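Mandelate racemase/muconate lactonizing enzyme family protein (Azoarcus sp., PDB 2QDE) is of undetermined specific function but belongs to the enolase superfamily, pairing an N-terminal capping domain with a TIM-like barrel that holds a barium ion in this crystal. Local coordinates at residues A[8-13]-A[34-39]; A[71-76]-A[94-99]; A[204-209]-A[236-241]; A[282-287]-A[314-319]; A[300-305]-A[343-348]. One frame throughout, in Å; residues are numbered along the deposited sequence.

Contacts 1 and 2 lie in the N-terminal domain and touch through Val8 and Ala74, whereas contacts 3, 4 and 5 belong to the barrel domain. Contact 1 is a buried strand pair bound by backbone hydrogen bonds; contacts 2, 3 and 4 have no direct hydrogen bond across them. Contact 2, only partly buried, is apolar packing beside a subunit interface. Contacts 3, 4 and 5 are buried, with 3 farthest from the chain centre. Contact 3 packs through branched aliphatic side chains, contact 4 through a leucine, an amide and an indole. Contact 5 instead rests on a carboxylate bound at a helix start. Contacts 4 and 5 share helix 303-315, one near each end. Contact 5 also touches contact 1, linking the domains.

Contact 1: A[8-13]-A[34-39]; sequences VEVIPI and VLLKLH
Glu9 and Lys37 form a hydrogen-bonded pair of antiparallel strands: Glu9 N donates to Lys37 O over 2.9 Å, and Lys37 N returns a bond of 2.8 Å to Glu9 O. Ile11 and Leu35 repeat the double link two residues further on. Between these pairs Val10 faces Leu36, a non-hydrogen-bonded pair, where Leu36 CA makes a CA-H...O contact of 3.4 Å with Glu9 O.

The extended Glu9 side chain, its CG anti to the backbone N (chi1 165°), runs beside that of Lys37 and sets OE1 3.4 Å from Lys37 CD. The same oxygen meets the rim of the His39 ring, 3.0 Å from CE1, with carboxylate and imidazole planes only 18° apart. Glu9 OE1 and Lys37 NZ remain 4.5 Å apart. A water closes the gap, donating to Glu9 OE2 and accepting from Lys37 NZ, which also forms a salt bridge with Glu371. Further along this face, Ile13 CD1 rests on Leu35 CG at 3.7 Å.

On the other face, Val10 CG1 presses on Val34 CG1 at a tight 3.5 Å, and Val8 packs on the methyls of Leu36 and Leu38. Helices 62-78 and 101-119 cover this side, as expected for the antiparallel sheet and helices of an enolase-type capping domain. The chemistry therefore differs between faces: aliphatic groups fill the side under the helices, while the other is mixed, apolar around Ile11, Leu35 and Ile13 and polar at the Glu9, Lys37 and His39 end, where opposite charges probably attract one another through water.

Contact 2: A[71-76]-A[94-99]; sequences DFFAPK and DILTRD
Apolar contacts centre on one methyl, Leu96 CD2, which enters the angle between Phe73 and Lys76. It lies 4.0 Å from Phe73 CD1, near the plane of that ring and at its edge. The same methyl is 4.0 Å from Lys76 CB and 4.2 Å from Phe72 CB, and so touches three residues of one helical turn. With CG opposite the backbone N (chi1 177°), Leu96 extends CD2 toward helix 62-78. Phe72 meets Leu96 through O and CB, and also packs on Thr61 of the second subunit.

These segments belong to the helical part of the capping domain, where helix 62-78 meets the end of helix 86-96. The first is irregular here: it has a wider pi-type turn across 71-76 and is kinked at Pro75, although Lys76 N still bonds to Phe72 O over 3.0 Å. The second helix stops at Leu96, and Thr97 has left helical geometry.

The polar group at the contact is the Thr97 hydroxyl. OG1 approaches Phe73 CE1 to 3.5 Å, and the two side chains cross at about a right angle. Buried by the contact, OG1 has no hydrogen-bonding partner anywhere in the model.

Further polar links lead outward. Leu96 O accepts from Ser55 OG of the second subunit, and Lys104 NZ, on helix 101-119, bonds to Thr97 O while forming a salt bridge with Asp94.

Contact 3: A[204-209]-A[236-241]; sequences QALTTI and RGKVAT
No ring or other flat side chain takes part where Leu206 and Ile209 meet Lys238, Val239 and Thr241; there are no faces or edges to match, and the surfaces fit through branched carbons. Outside the two segments, Trp200 of the same chain packs on Ile209.

Leu206 CD1 makes the closest approach, 3.4 Å from Lys238 CB, shorter than usual for two carbons. A first torsion of -162° swings this methyl toward the loop although the leucine CB starts out alongside it. CD1 also touches Val239 CG1 at 3.7 Å. That valine methyl sits between two helix residues, since Ile209 CG2 reaches it at 3.8 Å, the isoleucine and valine side chains crossing at about a right angle. Ile209 CG2 in turn lies 4.0 Å from Thr241 OG1.

No direct hydrogen bond crosses the contact. One water does so instead: it donates to Ile209 O over 2.9 Å and is also bonded to Thr241 OG1 at 2.9 Å. Lys238 contributes its carbon base here, whereas its chain, bent at chi2 and chi3, carries NZ off to Val239 O of the third subunit. Lys238 O accepts from Arg210 NH2 of its own chain, just beyond the helical segment.

Helix 202-212 is thereby fixed to the loop between helix 229-236 and strand 243-245. Leu235 and Ile243 also touch Ile209, so this is the side-by-side packing of successive alpha/beta units expected on the outer layer of a TIM-like barrel.

Contact 4: A[282-287]-A[314-319]; sequences RWLTLA and AANDWI
Leu284 and Ala287 lie on barrel helix 277-290 and pack against Asn316, Trp318 and Ile319, in the turn that ends helix 303-315. Strand 294-296 comes between the two helices in sequence, so the contact joins consecutive outer elements of an alpha/beta barrel.

Leu284 CD1 lies over the face of the Asn316 amide, 3.3 Å from OD1 and 3.4 Å from CG. Another bond probably holds the amide in that orientation: Asn316 OD1 accepts from Ile319 N, three residues on, over 3.0 Å with an N-H...O angle of 164°. The donor lies in the carbonyl plane, giving an Asx motif that leaves the amide face turned to the methyl. A chi1 of -174° carries the Asn316 amide toward helix 277-290. Leu284 CD1 also touches Ile319 CB at 4.1 Å.

One turn along, Ala287 meets the Trp318 indole. Its carbonyl carbon C stands 3.8 Å above the ring plane, offset toward the rim, and Ala287 CB is 4.0 Å from Trp318 NE1. That nitrogen bonds elsewhere, to Leu292 O in the loop before strand 294-296, which probably fixes the rotation of the indole, while Phe322 meets Trp318 edge-to-face.

Val294 touches Leu284, Ala287 and Ile319 from the strand side. All five touching residues are buried, and the whole is a barrel helix packed against the turn that follows the next helix, beside strand 294-296, in the outer layer of the enolase superfamily barrel.

Contact 5: A[300-305]-A[343-348]; sequences VGSGLE and NDIALN
Asp344 and Ser302 meet with the carboxylate turned toward the start of helix 303-315. The Asp344 carboxylate is carried there by its trans first torsion (chi1 -167°), and its rotation about CB-CG brings OD2 to Gly303 N. That N-H bonds to OD2 over 2.8 Å at a nearly straight 172°, on the syn side and 27° out of the carboxylate plane. Asp344 OD1 is tied to His333 NE2, so both carboxylate oxygens are engaged. OD2 also accepts from Ala346 N, giving an Asx turn, though the position of that nitrogen is less sure.

Ser302 turns its own oxygen the other way, into the helix. OG accepts from Leu304 N at 3.1 Å and weakly from Glu305 N. Its strongest side-chain partner is Asp49 OD2, on strand 45-49 of the N-terminal sheet.

Ile345 fits against the same serine. Its CG1 is only 3.3 Å from Ser302 CB, a tight carbon contact, and Ile345 CD1 is 3.3 Å from Ser302 OG. Beyond the serine, Ala346 CB rests 4.0 Å from Gly303 CA, where a glycine leaves little bulk between the loop and the helix turn.

A carboxylate beside a helix N-terminus would probably be stabilised in its charged form. The result is an N-cap, Ser302, supported by an acidic residue from the loop 343-348, at the junction between the barrel domain and the N-terminal capping domain.

Contact 1: A[8-13]-A[34-39]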
# COMPACT_ATOMS: atom_id res chain seq x y z
N VAL A 8 48.55 -9.48 -14.07
CA VAL A 8 47.73 -8.44 -13.47
C VAL A 8 48.62 -7.60 -12.57
O VAL A 8 49.24 -8.12 -11.63
CB VAL A 8 46.56 -9.06 -12.66
CG1 VAL A 8 45.73 -7.97 -12.02
CG2 VAL A 8 45.71 -9.92 -13.58
N GLU A 9 48.70 -6.31 -12.85
CA GLU A 9 49.54 -5.39 -12.09
C GLU A 9 48.80 -4.20 -11.50
O GLU A 9 48.12 -3.46 -12.22
CB GLU A 9 50.68 -4.90 -13.00
CG GLU A 9 51.43 -3.68 -12.48
CD GLU A 9 52.53 -3.24 -13.42
OE1 GLU A 9 52.46 -3.59 -14.62
OE2 GLU A 9 53.46 -2.54 -12.97
N VAL A 10 48.95 -4.00 -10.19
CA VAL A 10 48.31 -2.90 -9.48
C VAL A 10 49.36 -1.98 -8.87
O VAL A 10 50.16 -2.41 -8.04
CB VAL A 10 47.39 -3.41 -8.36
CG1 VAL A 10 46.74 -2.24 -7.65
CG2 VAL A 10 46.32 -4.32 -8.95
N ILE A 11 49.35 -0.72 -9.30
CA ILE A 11 50.31 0.28 -8.84
C ILE A 11 49.68 1.33 -7.93
O ILE A 11 48.77 2.06 -8.35
CB ILE A 11 50.92 1.04 -10.05
CG1 ILE A 11 51.41 0.04 -11.10
CG2 ILE A 11 52.03 1.96 -9.58
CD1 ILE A 11 51.76 0.68 -12.41
N PRO A 12 50.16 1.43 -6.68
CA PRO A 12 49.61 2.42 -5.75
C PRO A 12 50.26 3.79 -5.97
O PRO A 12 51.49 3.92 -5.87
CB PRO A 12 49.96 1.83 -4.39
CG PRO A 12 51.31 1.22 -4.65
CD PRO A 12 51.13 0.55 -6.01
N ILE A 13 49.46 4.80 -6.28
CA ILE A 13 50.00 6.13 -6.50
C ILE A 13 49.39 7.20 -5.58
O ILE A 13 48.27 7.06 -5.07
CB ILE A 13 49.82 6.60 -7.97
CG1 ILE A 13 48.34 6.56 -8.36
CG2 ILE A 13 50.64 5.73 -8.91
CD1 ILE A 13 48.04 7.29 -9.68
N VAL A 34 44.90 4.03 -7.13
CA VAL A 34 45.55 2.87 -7.69
C VAL A 34 45.42 2.83 -9.20
O VAL A 34 44.42 3.28 -9.76
CB VAL A 34 44.93 1.59 -7.06
CG1 VAL A 34 44.69 0.54 -8.11
CG2 VAL A 34 45.84 1.07 -5.97
N LEU A 35 46.45 2.31 -9.87
CA LEU A 35 46.44 2.16 -11.32
C LEU A 35 46.47 0.66 -11.57
O LEU A 35 47.12 -0.09 -10.84
CB LEU A 35 47.66 2.80 -11.98
CG LEU A 35 47.86 4.32 -11.92
CD1 LEU A 35 48.97 4.69 -12.88
CD2 LEU A 35 46.57 5.06 -12.29
N LEU A 36 45.76 0.22 -12.60
CA LEU A 36 45.70 -1.19 -12.94
C LEU A 36 46.20 -1.44 -14.36
O LEU A 36 45.93 -0.67 -15.27
CB LEU A 36 44.25 -1.69 -12.84
CG LEU A 36 43.95 -3.11 -13.35
CD1 LEU A 36 44.67 -4.14 -12.50
CD2 LEU A 36 42.45 -3.35 -13.31
N LYS A 37 46.93 -2.53 -14.52
CA LYS A 37 47.41 -2.92 -15.83
C LYS A 37 47.10 -4.39 -16.04
O LYS A 37 47.51 -5.24 -15.25
CB LYS A 37 48.92 -2.70 -15.97
CG LYS A 37 49.33 -1.25 -16.14
CD LYS A 37 50.83 -1.13 -16.36
CE LYS A 37 51.26 0.34 -16.44
NZ LYS A 37 52.75 0.46 -16.57
N LEU A 38 46.34 -4.68 -17.10
CA LEU A 38 46.00 -6.05 -17.44
C LEU A 38 46.80 -6.39 -18.69
O LEU A 38 46.45 -5.98 -19.80
CB LEU A 38 44.50 -6.18 -17.73
CG LEU A 38 43.53 -5.85 -16.59
CD1 LEU A 38 42.11 -6.21 -17.03
CD2 LEU A 38 43.91 -6.62 -15.32
N HIS A 39 47.89 -7.12 -18.50
CA HIS A 39 48.76 -7.51 -19.60
C HIS A 39 48.24 -8.72 -20.37
O HIS A 39 47.90 -9.73 -19.78
CB HIS A 39 50.16 -7.85 -19.08
CG HIS A 39 50.84 -6.72 -18.38
ND1 HIS A 39 50.56 -6.37 -17.08
CD2 HIS A 39 51.77 -5.84 -18.82
CE1 HIS A 39 51.30 -5.33 -16.74
NE2 HIS A 39 52.04 -4.99 -17.77
O HOH W 1 54.31 -0.71 -14.56

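Contact 2: A[71-76]-A[94-99]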
# COMPACT_ATOMS: atom_id res chain seq x y z
N ASP A 71 44.63 -10.82 -4.98
CA ASP A 71 44.41 -12.07 -4.26
C ASP A 71 43.17 -12.85 -4.66
O ASP A 71 43.06 -14.04 -4.37
CB ASP A 71 44.35 -11.81 -2.75
CG ASP A 71 45.69 -11.36 -2.18
OD1 ASP A 71 46.70 -12.05 -2.43
OD2 ASP A 71 45.73 -10.33 -1.47
N PHE A 72 42.24 -12.18 -5.34
CA PHE A 72 41.00 -12.83 -5.74
C PHE A 72 40.64 -12.73 -7.22
O PHE A 72 40.61 -13.74 -7.92
CB PHE A 72 39.84 -12.27 -4.90
CG PHE A 72 39.92 -12.66 -3.46
CD1 PHE A 72 39.39 -13.87 -3.02
CD2 PHE A 72 40.58 -11.85 -2.54
CE1 PHE A 72 39.50 -14.26 -1.68
CE2 PHE A 72 40.71 -12.23 -1.20
CZ PHE A 72 40.16 -13.44 -0.78
N PHE A 73 40.36 -11.52 -7.70
CA PHE A 73 39.99 -11.37 -9.10
C PHE A 73 41.03 -11.97 -10.06
O PHE A 73 40.67 -12.70 -10.98
CB PHE A 73 39.74 -9.90 -9.45
CG PHE A 73 38.56 -9.29 -8.72
CD1 PHE A 73 37.50 -10.08 -8.28
CD2 PHE A 73 38.52 -7.91 -8.48
CE1 PHE A 73 36.40 -9.51 -7.62
CE2 PHE A 73 37.42 -7.33 -7.82
CZ PHE A 73 36.36 -8.14 -7.39
N ALA A 74 42.30 -11.65 -9.82
CA ALA A 74 43.39 -12.13 -10.67
C ALA A 74 43.47 -13.65 -10.84
O ALA A 74 43.40 -14.15 -11.96
CB ALA A 74 44.74 -11.58 -10.15
N PRO A 75 43.63 -14.40 -9.74
CA PRO A 75 43.71 -15.86 -9.92
C PRO A 75 42.38 -16.54 -10.26
O PRO A 75 42.33 -17.44 -11.10
CB PRO A 75 44.28 -16.34 -8.58
CG PRO A 75 43.71 -15.35 -7.61
CD PRO A 75 43.87 -14.03 -8.34
N LYS A 76 41.30 -16.10 -9.63
CA LYS A 76 40.01 -16.72 -9.85
C LYS A 76 39.23 -16.33 -11.10
O LYS A 76 38.46 -17.14 -11.61
CB LYS A 76 39.12 -16.48 -8.63
CG LYS A 76 39.63 -17.12 -7.35
CD LYS A 76 39.73 -18.64 -7.49
CE LYS A 76 40.19 -19.28 -6.20
NZ LYS A 76 39.25 -18.97 -5.08
N ASP A 94 31.06 -10.34 -9.39
CA ASP A 94 29.92 -10.08 -8.50
C ASP A 94 29.52 -11.30 -7.66
O ASP A 94 29.08 -11.16 -6.52
CB ASP A 94 28.71 -9.59 -9.30
CG ASP A 94 28.79 -8.11 -9.64
OD1 ASP A 94 29.51 -7.36 -8.93
OD2 ASP A 94 28.12 -7.69 -10.61
N ILE A 95 29.67 -12.50 -8.22
CA ILE A 95 29.34 -13.69 -7.47
C ILE A 95 30.44 -13.95 -6.45
O ILE A 95 30.18 -14.36 -5.31
CB ILE A 95 29.21 -14.92 -8.38
CG1 ILE A 95 28.05 -14.72 -9.36
CG2 ILE A 95 29.00 -16.19 -7.55
CD1 ILE A 95 26.70 -14.64 -8.69
N LEU A 96 31.68 -13.69 -6.85
CA LEU A 96 32.83 -13.91 -5.99
C LEU A 96 32.98 -12.92 -4.84
O LEU A 96 33.37 -13.30 -3.75
CB LEU A 96 34.12 -13.88 -6.83
CG LEU A 96 35.46 -14.02 -6.10
CD1 LEU A 96 35.59 -15.41 -5.49
CD2 LEU A 96 36.60 -13.77 -7.09
N THR A 97 32.66 -11.66 -5.10
CA THR A 97 32.83 -10.62 -4.09
C THR A 97 31.65 -9.69 -3.83
O THR A 97 31.01 -9.18 -4.75
CB THR A 97 34.04 -9.74 -4.46
OG1 THR A 97 35.22 -10.55 -4.52
CG2 THR A 97 34.24 -8.64 -3.42
N ARG A 98 31.40 -9.45 -2.54
CA ARG A 98 30.35 -8.55 -2.07
C ARG A 98 30.97 -7.15 -2.08
O ARG A 98 32.15 -6.99 -1.73
CB ARG A 98 29.97 -8.92 -0.63
CG ARG A 98 28.80 -8.14 -0.05
CD ARG A 98 28.83 -8.19 1.46
NE ARG A 98 27.51 -8.44 2.04
CZ ARG A 98 26.46 -7.63 1.90
NH1 ARG A 98 26.57 -6.51 1.20
NH2 ARG A 98 25.30 -7.96 2.44
N ASP A 99 30.19 -6.15 -2.47
CA ASP A 99 30.66 -4.76 -2.52
C ASP A 99 31.96 -4.61 -3.34
O ASP A 99 32.10 -5.24 -4.39
CB ASP A 99 30.87 -4.21 -1.10
CG ASP A 99 29.59 -4.23 -0.28
OD1 ASP A 99 28.53 -3.82 -0.80
OD2 ASP A 99 29.63 -4.64 0.90

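Contact 3: A[204-209]-A[236-241]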
# COMPACT_ATOMS: atom_id res chain seq x y z
N GLN A 204 17.54 18.42 10.83
CA GLN A 204 18.54 19.33 10.29
C GLN A 204 18.19 19.66 8.83
O GLN A 204 18.22 20.81 8.42
CB GLN A 204 19.94 18.70 10.30
CG GLN A 204 20.74 18.86 11.58
CD GLN A 204 22.15 18.27 11.42
OE1 GLN A 204 22.30 17.10 11.06
NE2 GLN A 204 23.17 19.08 11.70
N ALA A 205 17.89 18.62 8.06
CA ALA A 205 17.55 18.78 6.65
C ALA A 205 16.36 19.71 6.45
O ALA A 205 16.43 20.66 5.67
CB ALA A 205 17.28 17.42 6.01
N LEU A 206 15.28 19.45 7.16
CA LEU A 206 14.08 20.26 7.05
C LEU A 206 14.37 21.74 7.31
O LEU A 206 14.05 22.61 6.50
CB LEU A 206 13.02 19.72 8.02
CG LEU A 206 11.57 20.13 7.79
CD1 LEU A 206 11.24 20.04 6.31
CD2 LEU A 206 10.65 19.23 8.61
N THR A 207 15.00 22.03 8.45
CA THR A 207 15.32 23.40 8.82
C THR A 207 16.23 24.14 7.85
O THR A 207 15.95 25.27 7.45
CB THR A 207 15.97 23.46 10.21
OG1 THR A 207 15.10 22.85 11.18
CG2 THR A 207 16.23 24.91 10.62
N THR A 208 17.34 23.50 7.48
CA THR A 208 18.29 24.13 6.59
C THR A 208 17.73 24.34 5.20
O THR A 208 17.87 25.42 4.63
CB THR A 208 19.58 23.32 6.51
OG1 THR A 208 20.09 23.12 7.83
CG2 THR A 208 20.63 24.05 5.68
N ILE A 209 17.09 23.31 4.65
CA ILE A 209 16.53 23.43 3.31
C ILE A 209 15.51 24.56 3.27
O ILE A 209 15.49 25.35 2.33
CB ILE A 209 15.89 22.11 2.85
CG1 ILE A 209 16.98 21.03 2.76
CG2 ILE A 209 15.23 22.29 1.49
CD1 ILE A 209 16.47 19.66 2.41
N ARG A 236 10.92 15.13 0.91
CA ARG A 236 10.33 15.62 -0.33
C ARG A 236 8.89 16.08 -0.08
O ARG A 236 8.35 16.88 -0.84
CB ARG A 236 10.35 14.54 -1.41
CG ARG A 236 11.75 14.13 -1.85
CD ARG A 236 11.76 13.24 -3.09
NE ARG A 236 11.08 13.89 -4.21
CZ ARG A 236 9.81 13.67 -4.53
NH1 ARG A 236 9.09 12.80 -3.84
NH2 ARG A 236 9.25 14.36 -5.52
N GLY A 237 8.28 15.57 0.99
CA GLY A 237 6.92 15.94 1.31
C GLY A 237 6.82 17.18 2.18
O GLY A 237 5.71 17.66 2.45
N LYS A 238 7.96 17.70 2.62
CA LYS A 238 7.96 18.89 3.47
C LYS A 238 8.70 20.08 2.84
O LYS A 238 8.62 21.19 3.37
CB LYS A 238 8.60 18.59 4.83
CG LYS A 238 7.97 17.43 5.62
CD LYS A 238 6.46 17.54 5.76
CE LYS A 238 6.01 18.75 6.55
NZ LYS A 238 4.53 18.71 6.78
N VAL A 239 9.42 19.85 1.75
CA VAL A 239 10.15 20.93 1.10
C VAL A 239 9.87 21.01 -0.40
O VAL A 239 9.54 20.01 -1.03
CB VAL A 239 11.69 20.80 1.29
CG1 VAL A 239 12.03 20.76 2.76
CG2 VAL A 239 12.21 19.55 0.58
N ALA A 240 10.02 22.20 -0.96
CA ALA A 240 9.77 22.41 -2.37
C ALA A 240 10.98 22.06 -3.23
O ALA A 240 10.85 21.51 -4.32
CB ALA A 240 9.37 23.86 -2.62
N THR A 241 12.16 22.40 -2.72
CA THR A 241 13.42 22.17 -3.43
C THR A 241 13.62 20.72 -3.83
O THR A 241 13.49 19.81 -3.01
CB THR A 241 14.61 22.62 -2.57
OG1 THR A 241 14.33 23.91 -2.01
CG2 THR A 241 15.88 22.70 -3.42
O HOH W 2 16.52 25.00 -0.38

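Contact 4: A[282-287]-A[314-319]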
# COMPACT_ATOMS: atom_id res chain seq x y z
N ARG A 282 23.75 -0.61 -16.96
CA ARG A 282 22.57 -1.22 -16.36
C ARG A 282 21.91 -0.18 -15.43
O ARG A 282 20.70 -0.00 -15.44
CB ARG A 282 22.97 -2.47 -15.57
CG ARG A 282 23.58 -3.57 -16.44
CD ARG A 282 24.03 -4.77 -15.62
NE ARG A 282 24.58 -5.83 -16.47
CZ ARG A 282 25.28 -6.87 -16.02
NH1 ARG A 282 25.52 -7.00 -14.72
NH2 ARG A 282 25.74 -7.77 -16.87
N TRP A 283 22.75 0.50 -14.66
CA TRP A 283 22.33 1.55 -13.73
C TRP A 283 21.52 2.61 -14.49
O TRP A 283 20.46 3.05 -14.05
CB TRP A 283 23.58 2.18 -13.13
CG TRP A 283 23.42 3.00 -11.87
CD1 TRP A 283 23.76 2.62 -10.61
CD2 TRP A 283 23.01 4.37 -11.79
NE1 TRP A 283 23.62 3.68 -9.74
CE2 TRP A 283 23.16 4.76 -10.43
CE3 TRP A 283 22.55 5.31 -12.72
CZ2 TRP A 283 22.86 6.06 -9.99
CZ3 TRP A 283 22.26 6.60 -12.28
CH2 TRP A 283 22.41 6.96 -10.93
N LEU A 284 22.05 3.01 -15.65
CA LEU A 284 21.42 4.02 -16.48
C LEU A 284 20.13 3.52 -17.15
O LEU A 284 19.32 4.30 -17.63
CB LEU A 284 22.42 4.53 -17.53
CG LEU A 284 23.55 5.39 -16.93
CD1 LEU A 284 24.56 5.77 -18.00
CD2 LEU A 284 22.96 6.64 -16.30
N THR A 285 19.95 2.20 -17.17
CA THR A 285 18.73 1.63 -17.73
C THR A 285 17.61 1.91 -16.73
O THR A 285 16.51 2.29 -17.10
CB THR A 285 18.87 0.11 -17.93
OG1 THR A 285 19.83 -0.15 -18.95
CG2 THR A 285 17.53 -0.50 -18.33
N LEU A 286 17.91 1.70 -15.45
CA LEU A 286 16.93 1.96 -14.41
C LEU A 286 16.64 3.46 -14.35
O LEU A 286 15.50 3.87 -14.13
CB LEU A 286 17.44 1.46 -13.06
CG LEU A 286 17.01 0.05 -12.65
CD1 LEU A 286 17.29 -0.96 -13.77
CD2 LEU A 286 17.76 -0.35 -11.39
N ALA A 287 17.67 4.28 -14.55
CA ALA A 287 17.51 5.74 -14.53
C ALA A 287 16.57 6.17 -15.64
O ALA A 287 15.72 7.05 -15.46
CB ALA A 287 18.87 6.43 -14.70
N ALA A 314 29.49 10.27 -23.47
CA ALA A 314 29.30 10.64 -24.86
C ALA A 314 28.52 9.58 -25.63
O ALA A 314 27.92 9.88 -26.66
CB ALA A 314 30.65 10.87 -25.52
N ALA A 315 28.53 8.35 -25.13
CA ALA A 315 27.85 7.26 -25.82
C ALA A 315 26.45 6.92 -25.32
O ALA A 315 25.54 6.73 -26.13
CB ALA A 315 28.72 5.99 -25.77
N ASN A 316 26.27 6.85 -24.01
CA ASN A 316 24.97 6.49 -23.44
C ASN A 316 23.88 7.51 -23.73
O ASN A 316 23.91 8.65 -23.26
CB ASN A 316 25.10 6.26 -21.93
CG ASN A 316 23.83 5.73 -21.31
OD1 ASN A 316 22.99 6.50 -20.85
ND2 ASN A 316 23.68 4.41 -21.30
N ASP A 317 22.90 7.08 -24.52
CA ASP A 317 21.79 7.92 -24.94
C ASP A 317 21.06 8.64 -23.81
O ASP A 317 20.75 9.83 -23.92
CB ASP A 317 20.79 7.10 -25.74
CG ASP A 317 19.71 7.95 -26.36
OD1 ASP A 317 20.05 8.81 -27.21
OD2 ASP A 317 18.54 7.78 -25.98
N TRP A 318 20.81 7.94 -22.72
CA TRP A 318 20.11 8.54 -21.61
C TRP A 318 20.89 9.65 -20.92
O TRP A 318 20.37 10.73 -20.71
CB TRP A 318 19.72 7.50 -20.57
CG TRP A 318 18.86 8.12 -19.51
CD1 TRP A 318 19.25 8.50 -18.26
CD2 TRP A 318 17.51 8.53 -19.66
NE1 TRP A 318 18.21 9.13 -17.61
CE2 TRP A 318 17.13 9.16 -18.46
CE3 TRP A 318 16.57 8.44 -20.70
CZ2 TRP A 318 15.84 9.70 -18.26
CZ3 TRP A 318 15.29 8.97 -20.51
CH2 TRP A 318 14.95 9.59 -19.30
N ILE A 319 22.14 9.37 -20.57
CA ILE A 319 22.91 10.37 -19.87
C ILE A 319 23.40 11.52 -20.76
O ILE A 319 23.75 12.59 -20.26
CB ILE A 319 24.10 9.72 -19.12
CG1 ILE A 319 24.55 10.63 -17.97
CG2 ILE A 319 25.25 9.46 -20.08
CD1 ILE A 319 25.44 9.95 -16.96

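Contact 5: A[300-305]-A[343-348]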
# COMPACT_ATOMS: atom_id res chain seq x y z
N VAL A 300 37.90 12.12 -8.12
CA VAL A 300 39.03 12.96 -8.50
C VAL A 300 40.30 12.20 -8.88
O VAL A 300 40.99 11.64 -8.02
CB VAL A 300 39.38 13.96 -7.39
CG1 VAL A 300 40.56 14.82 -7.82
CG2 VAL A 300 38.17 14.84 -7.10
N GLY A 301 40.61 12.21 -10.17
CA GLY A 301 41.79 11.52 -10.66
C GLY A 301 42.40 12.14 -11.90
O GLY A 301 42.00 13.22 -12.33
N SER A 302 43.36 11.42 -12.47
CA SER A 302 44.08 11.85 -13.66
C SER A 302 43.19 11.85 -14.89
O SER A 302 42.00 11.57 -14.81
CB SER A 302 45.25 10.91 -13.91
OG SER A 302 44.75 9.62 -14.26
N GLY A 303 43.79 12.15 -16.04
CA GLY A 303 43.05 12.14 -17.29
C GLY A 303 42.62 10.71 -17.58
O GLY A 303 41.66 10.48 -18.34
N LEU A 304 43.32 9.75 -16.98
CA LEU A 304 42.97 8.35 -17.18
C LEU A 304 41.72 8.03 -16.37
O LEU A 304 40.84 7.32 -16.84
CB LEU A 304 44.11 7.42 -16.75
CG LEU A 304 43.80 5.93 -16.92
CD1 LEU A 304 43.40 5.64 -18.36
CD2 LEU A 304 45.01 5.09 -16.54
N GLU A 305 41.64 8.56 -15.15
CA GLU A 305 40.48 8.34 -14.30
C GLU A 305 39.24 8.92 -14.98
O GLU A 305 38.15 8.34 -14.92
CB GLU A 305 40.69 9.01 -12.93
CG GLU A 305 39.57 8.81 -11.91
CD GLU A 305 38.36 9.72 -12.12
OE1 GLU A 305 38.54 10.86 -12.61
OE2 GLU A 305 37.23 9.30 -11.79
N ASN A 343 51.52 18.10 -16.62
CA ASN A 343 52.20 17.10 -15.82
C ASN A 343 51.25 16.08 -15.21
O ASN A 343 51.29 15.82 -14.01
CB ASN A 343 53.00 17.81 -14.71
CG ASN A 343 53.94 16.87 -13.96
OD1 ASN A 343 53.60 16.35 -12.89
ND2 ASN A 343 55.12 16.63 -14.53
N ASP A 344 50.39 15.49 -16.05
CA ASP A 344 49.42 14.48 -15.61
C ASP A 344 49.97 13.12 -16.01
O ASP A 344 50.75 13.02 -16.96
CB ASP A 344 48.07 14.71 -16.31
CG ASP A 344 46.94 13.91 -15.68
OD1 ASP A 344 46.50 14.27 -14.57
OD2 ASP A 344 46.50 12.91 -16.29
N ILE A 345 49.58 12.05 -15.31
CA ILE A 345 50.09 10.74 -15.69
C ILE A 345 49.56 10.37 -17.07
O ILE A 345 50.02 9.41 -17.69
CB ILE A 345 49.70 9.63 -14.68
CG1 ILE A 345 48.19 9.50 -14.57
CG2 ILE A 345 50.31 9.94 -13.32
CD1 ILE A 345 47.76 8.26 -13.83
N ALA A 346 48.58 11.14 -17.55
CA ALA A 346 48.05 10.94 -18.89
C ALA A 346 48.83 11.92 -19.75
O ALA A 346 48.77 13.13 -19.51
CB ALA A 346 46.56 11.27 -18.95
N LEU A 347 49.57 11.43 -20.73
CA LEU A 347 50.33 12.32 -21.60
C LEU A 347 49.37 13.13 -22.45
O LEU A 347 49.68 14.25 -22.86
CB LEU A 347 51.26 11.52 -22.51
CG LEU A 347 52.45 10.82 -21.86
CD1 LEU A 347 53.08 9.88 -22.87
CD2 LEU A 347 53.46 11.85 -21.37
N ASN A 348 48.19 12.56 -22.70
CA ASN A 348 47.18 13.22 -23.52
C ASN A 348 45.82 13.31 -22.80
O ASN A 348 44.88 12.59 -23.14
CB ASN A 348 47.04 12.47 -24.85
CG ASN A 348 46.64 11.02 -24.66
OD1 ASN A 348 47.00 10.37 -23.67
ND2 ASN A 348 45.90 10.50 -25.63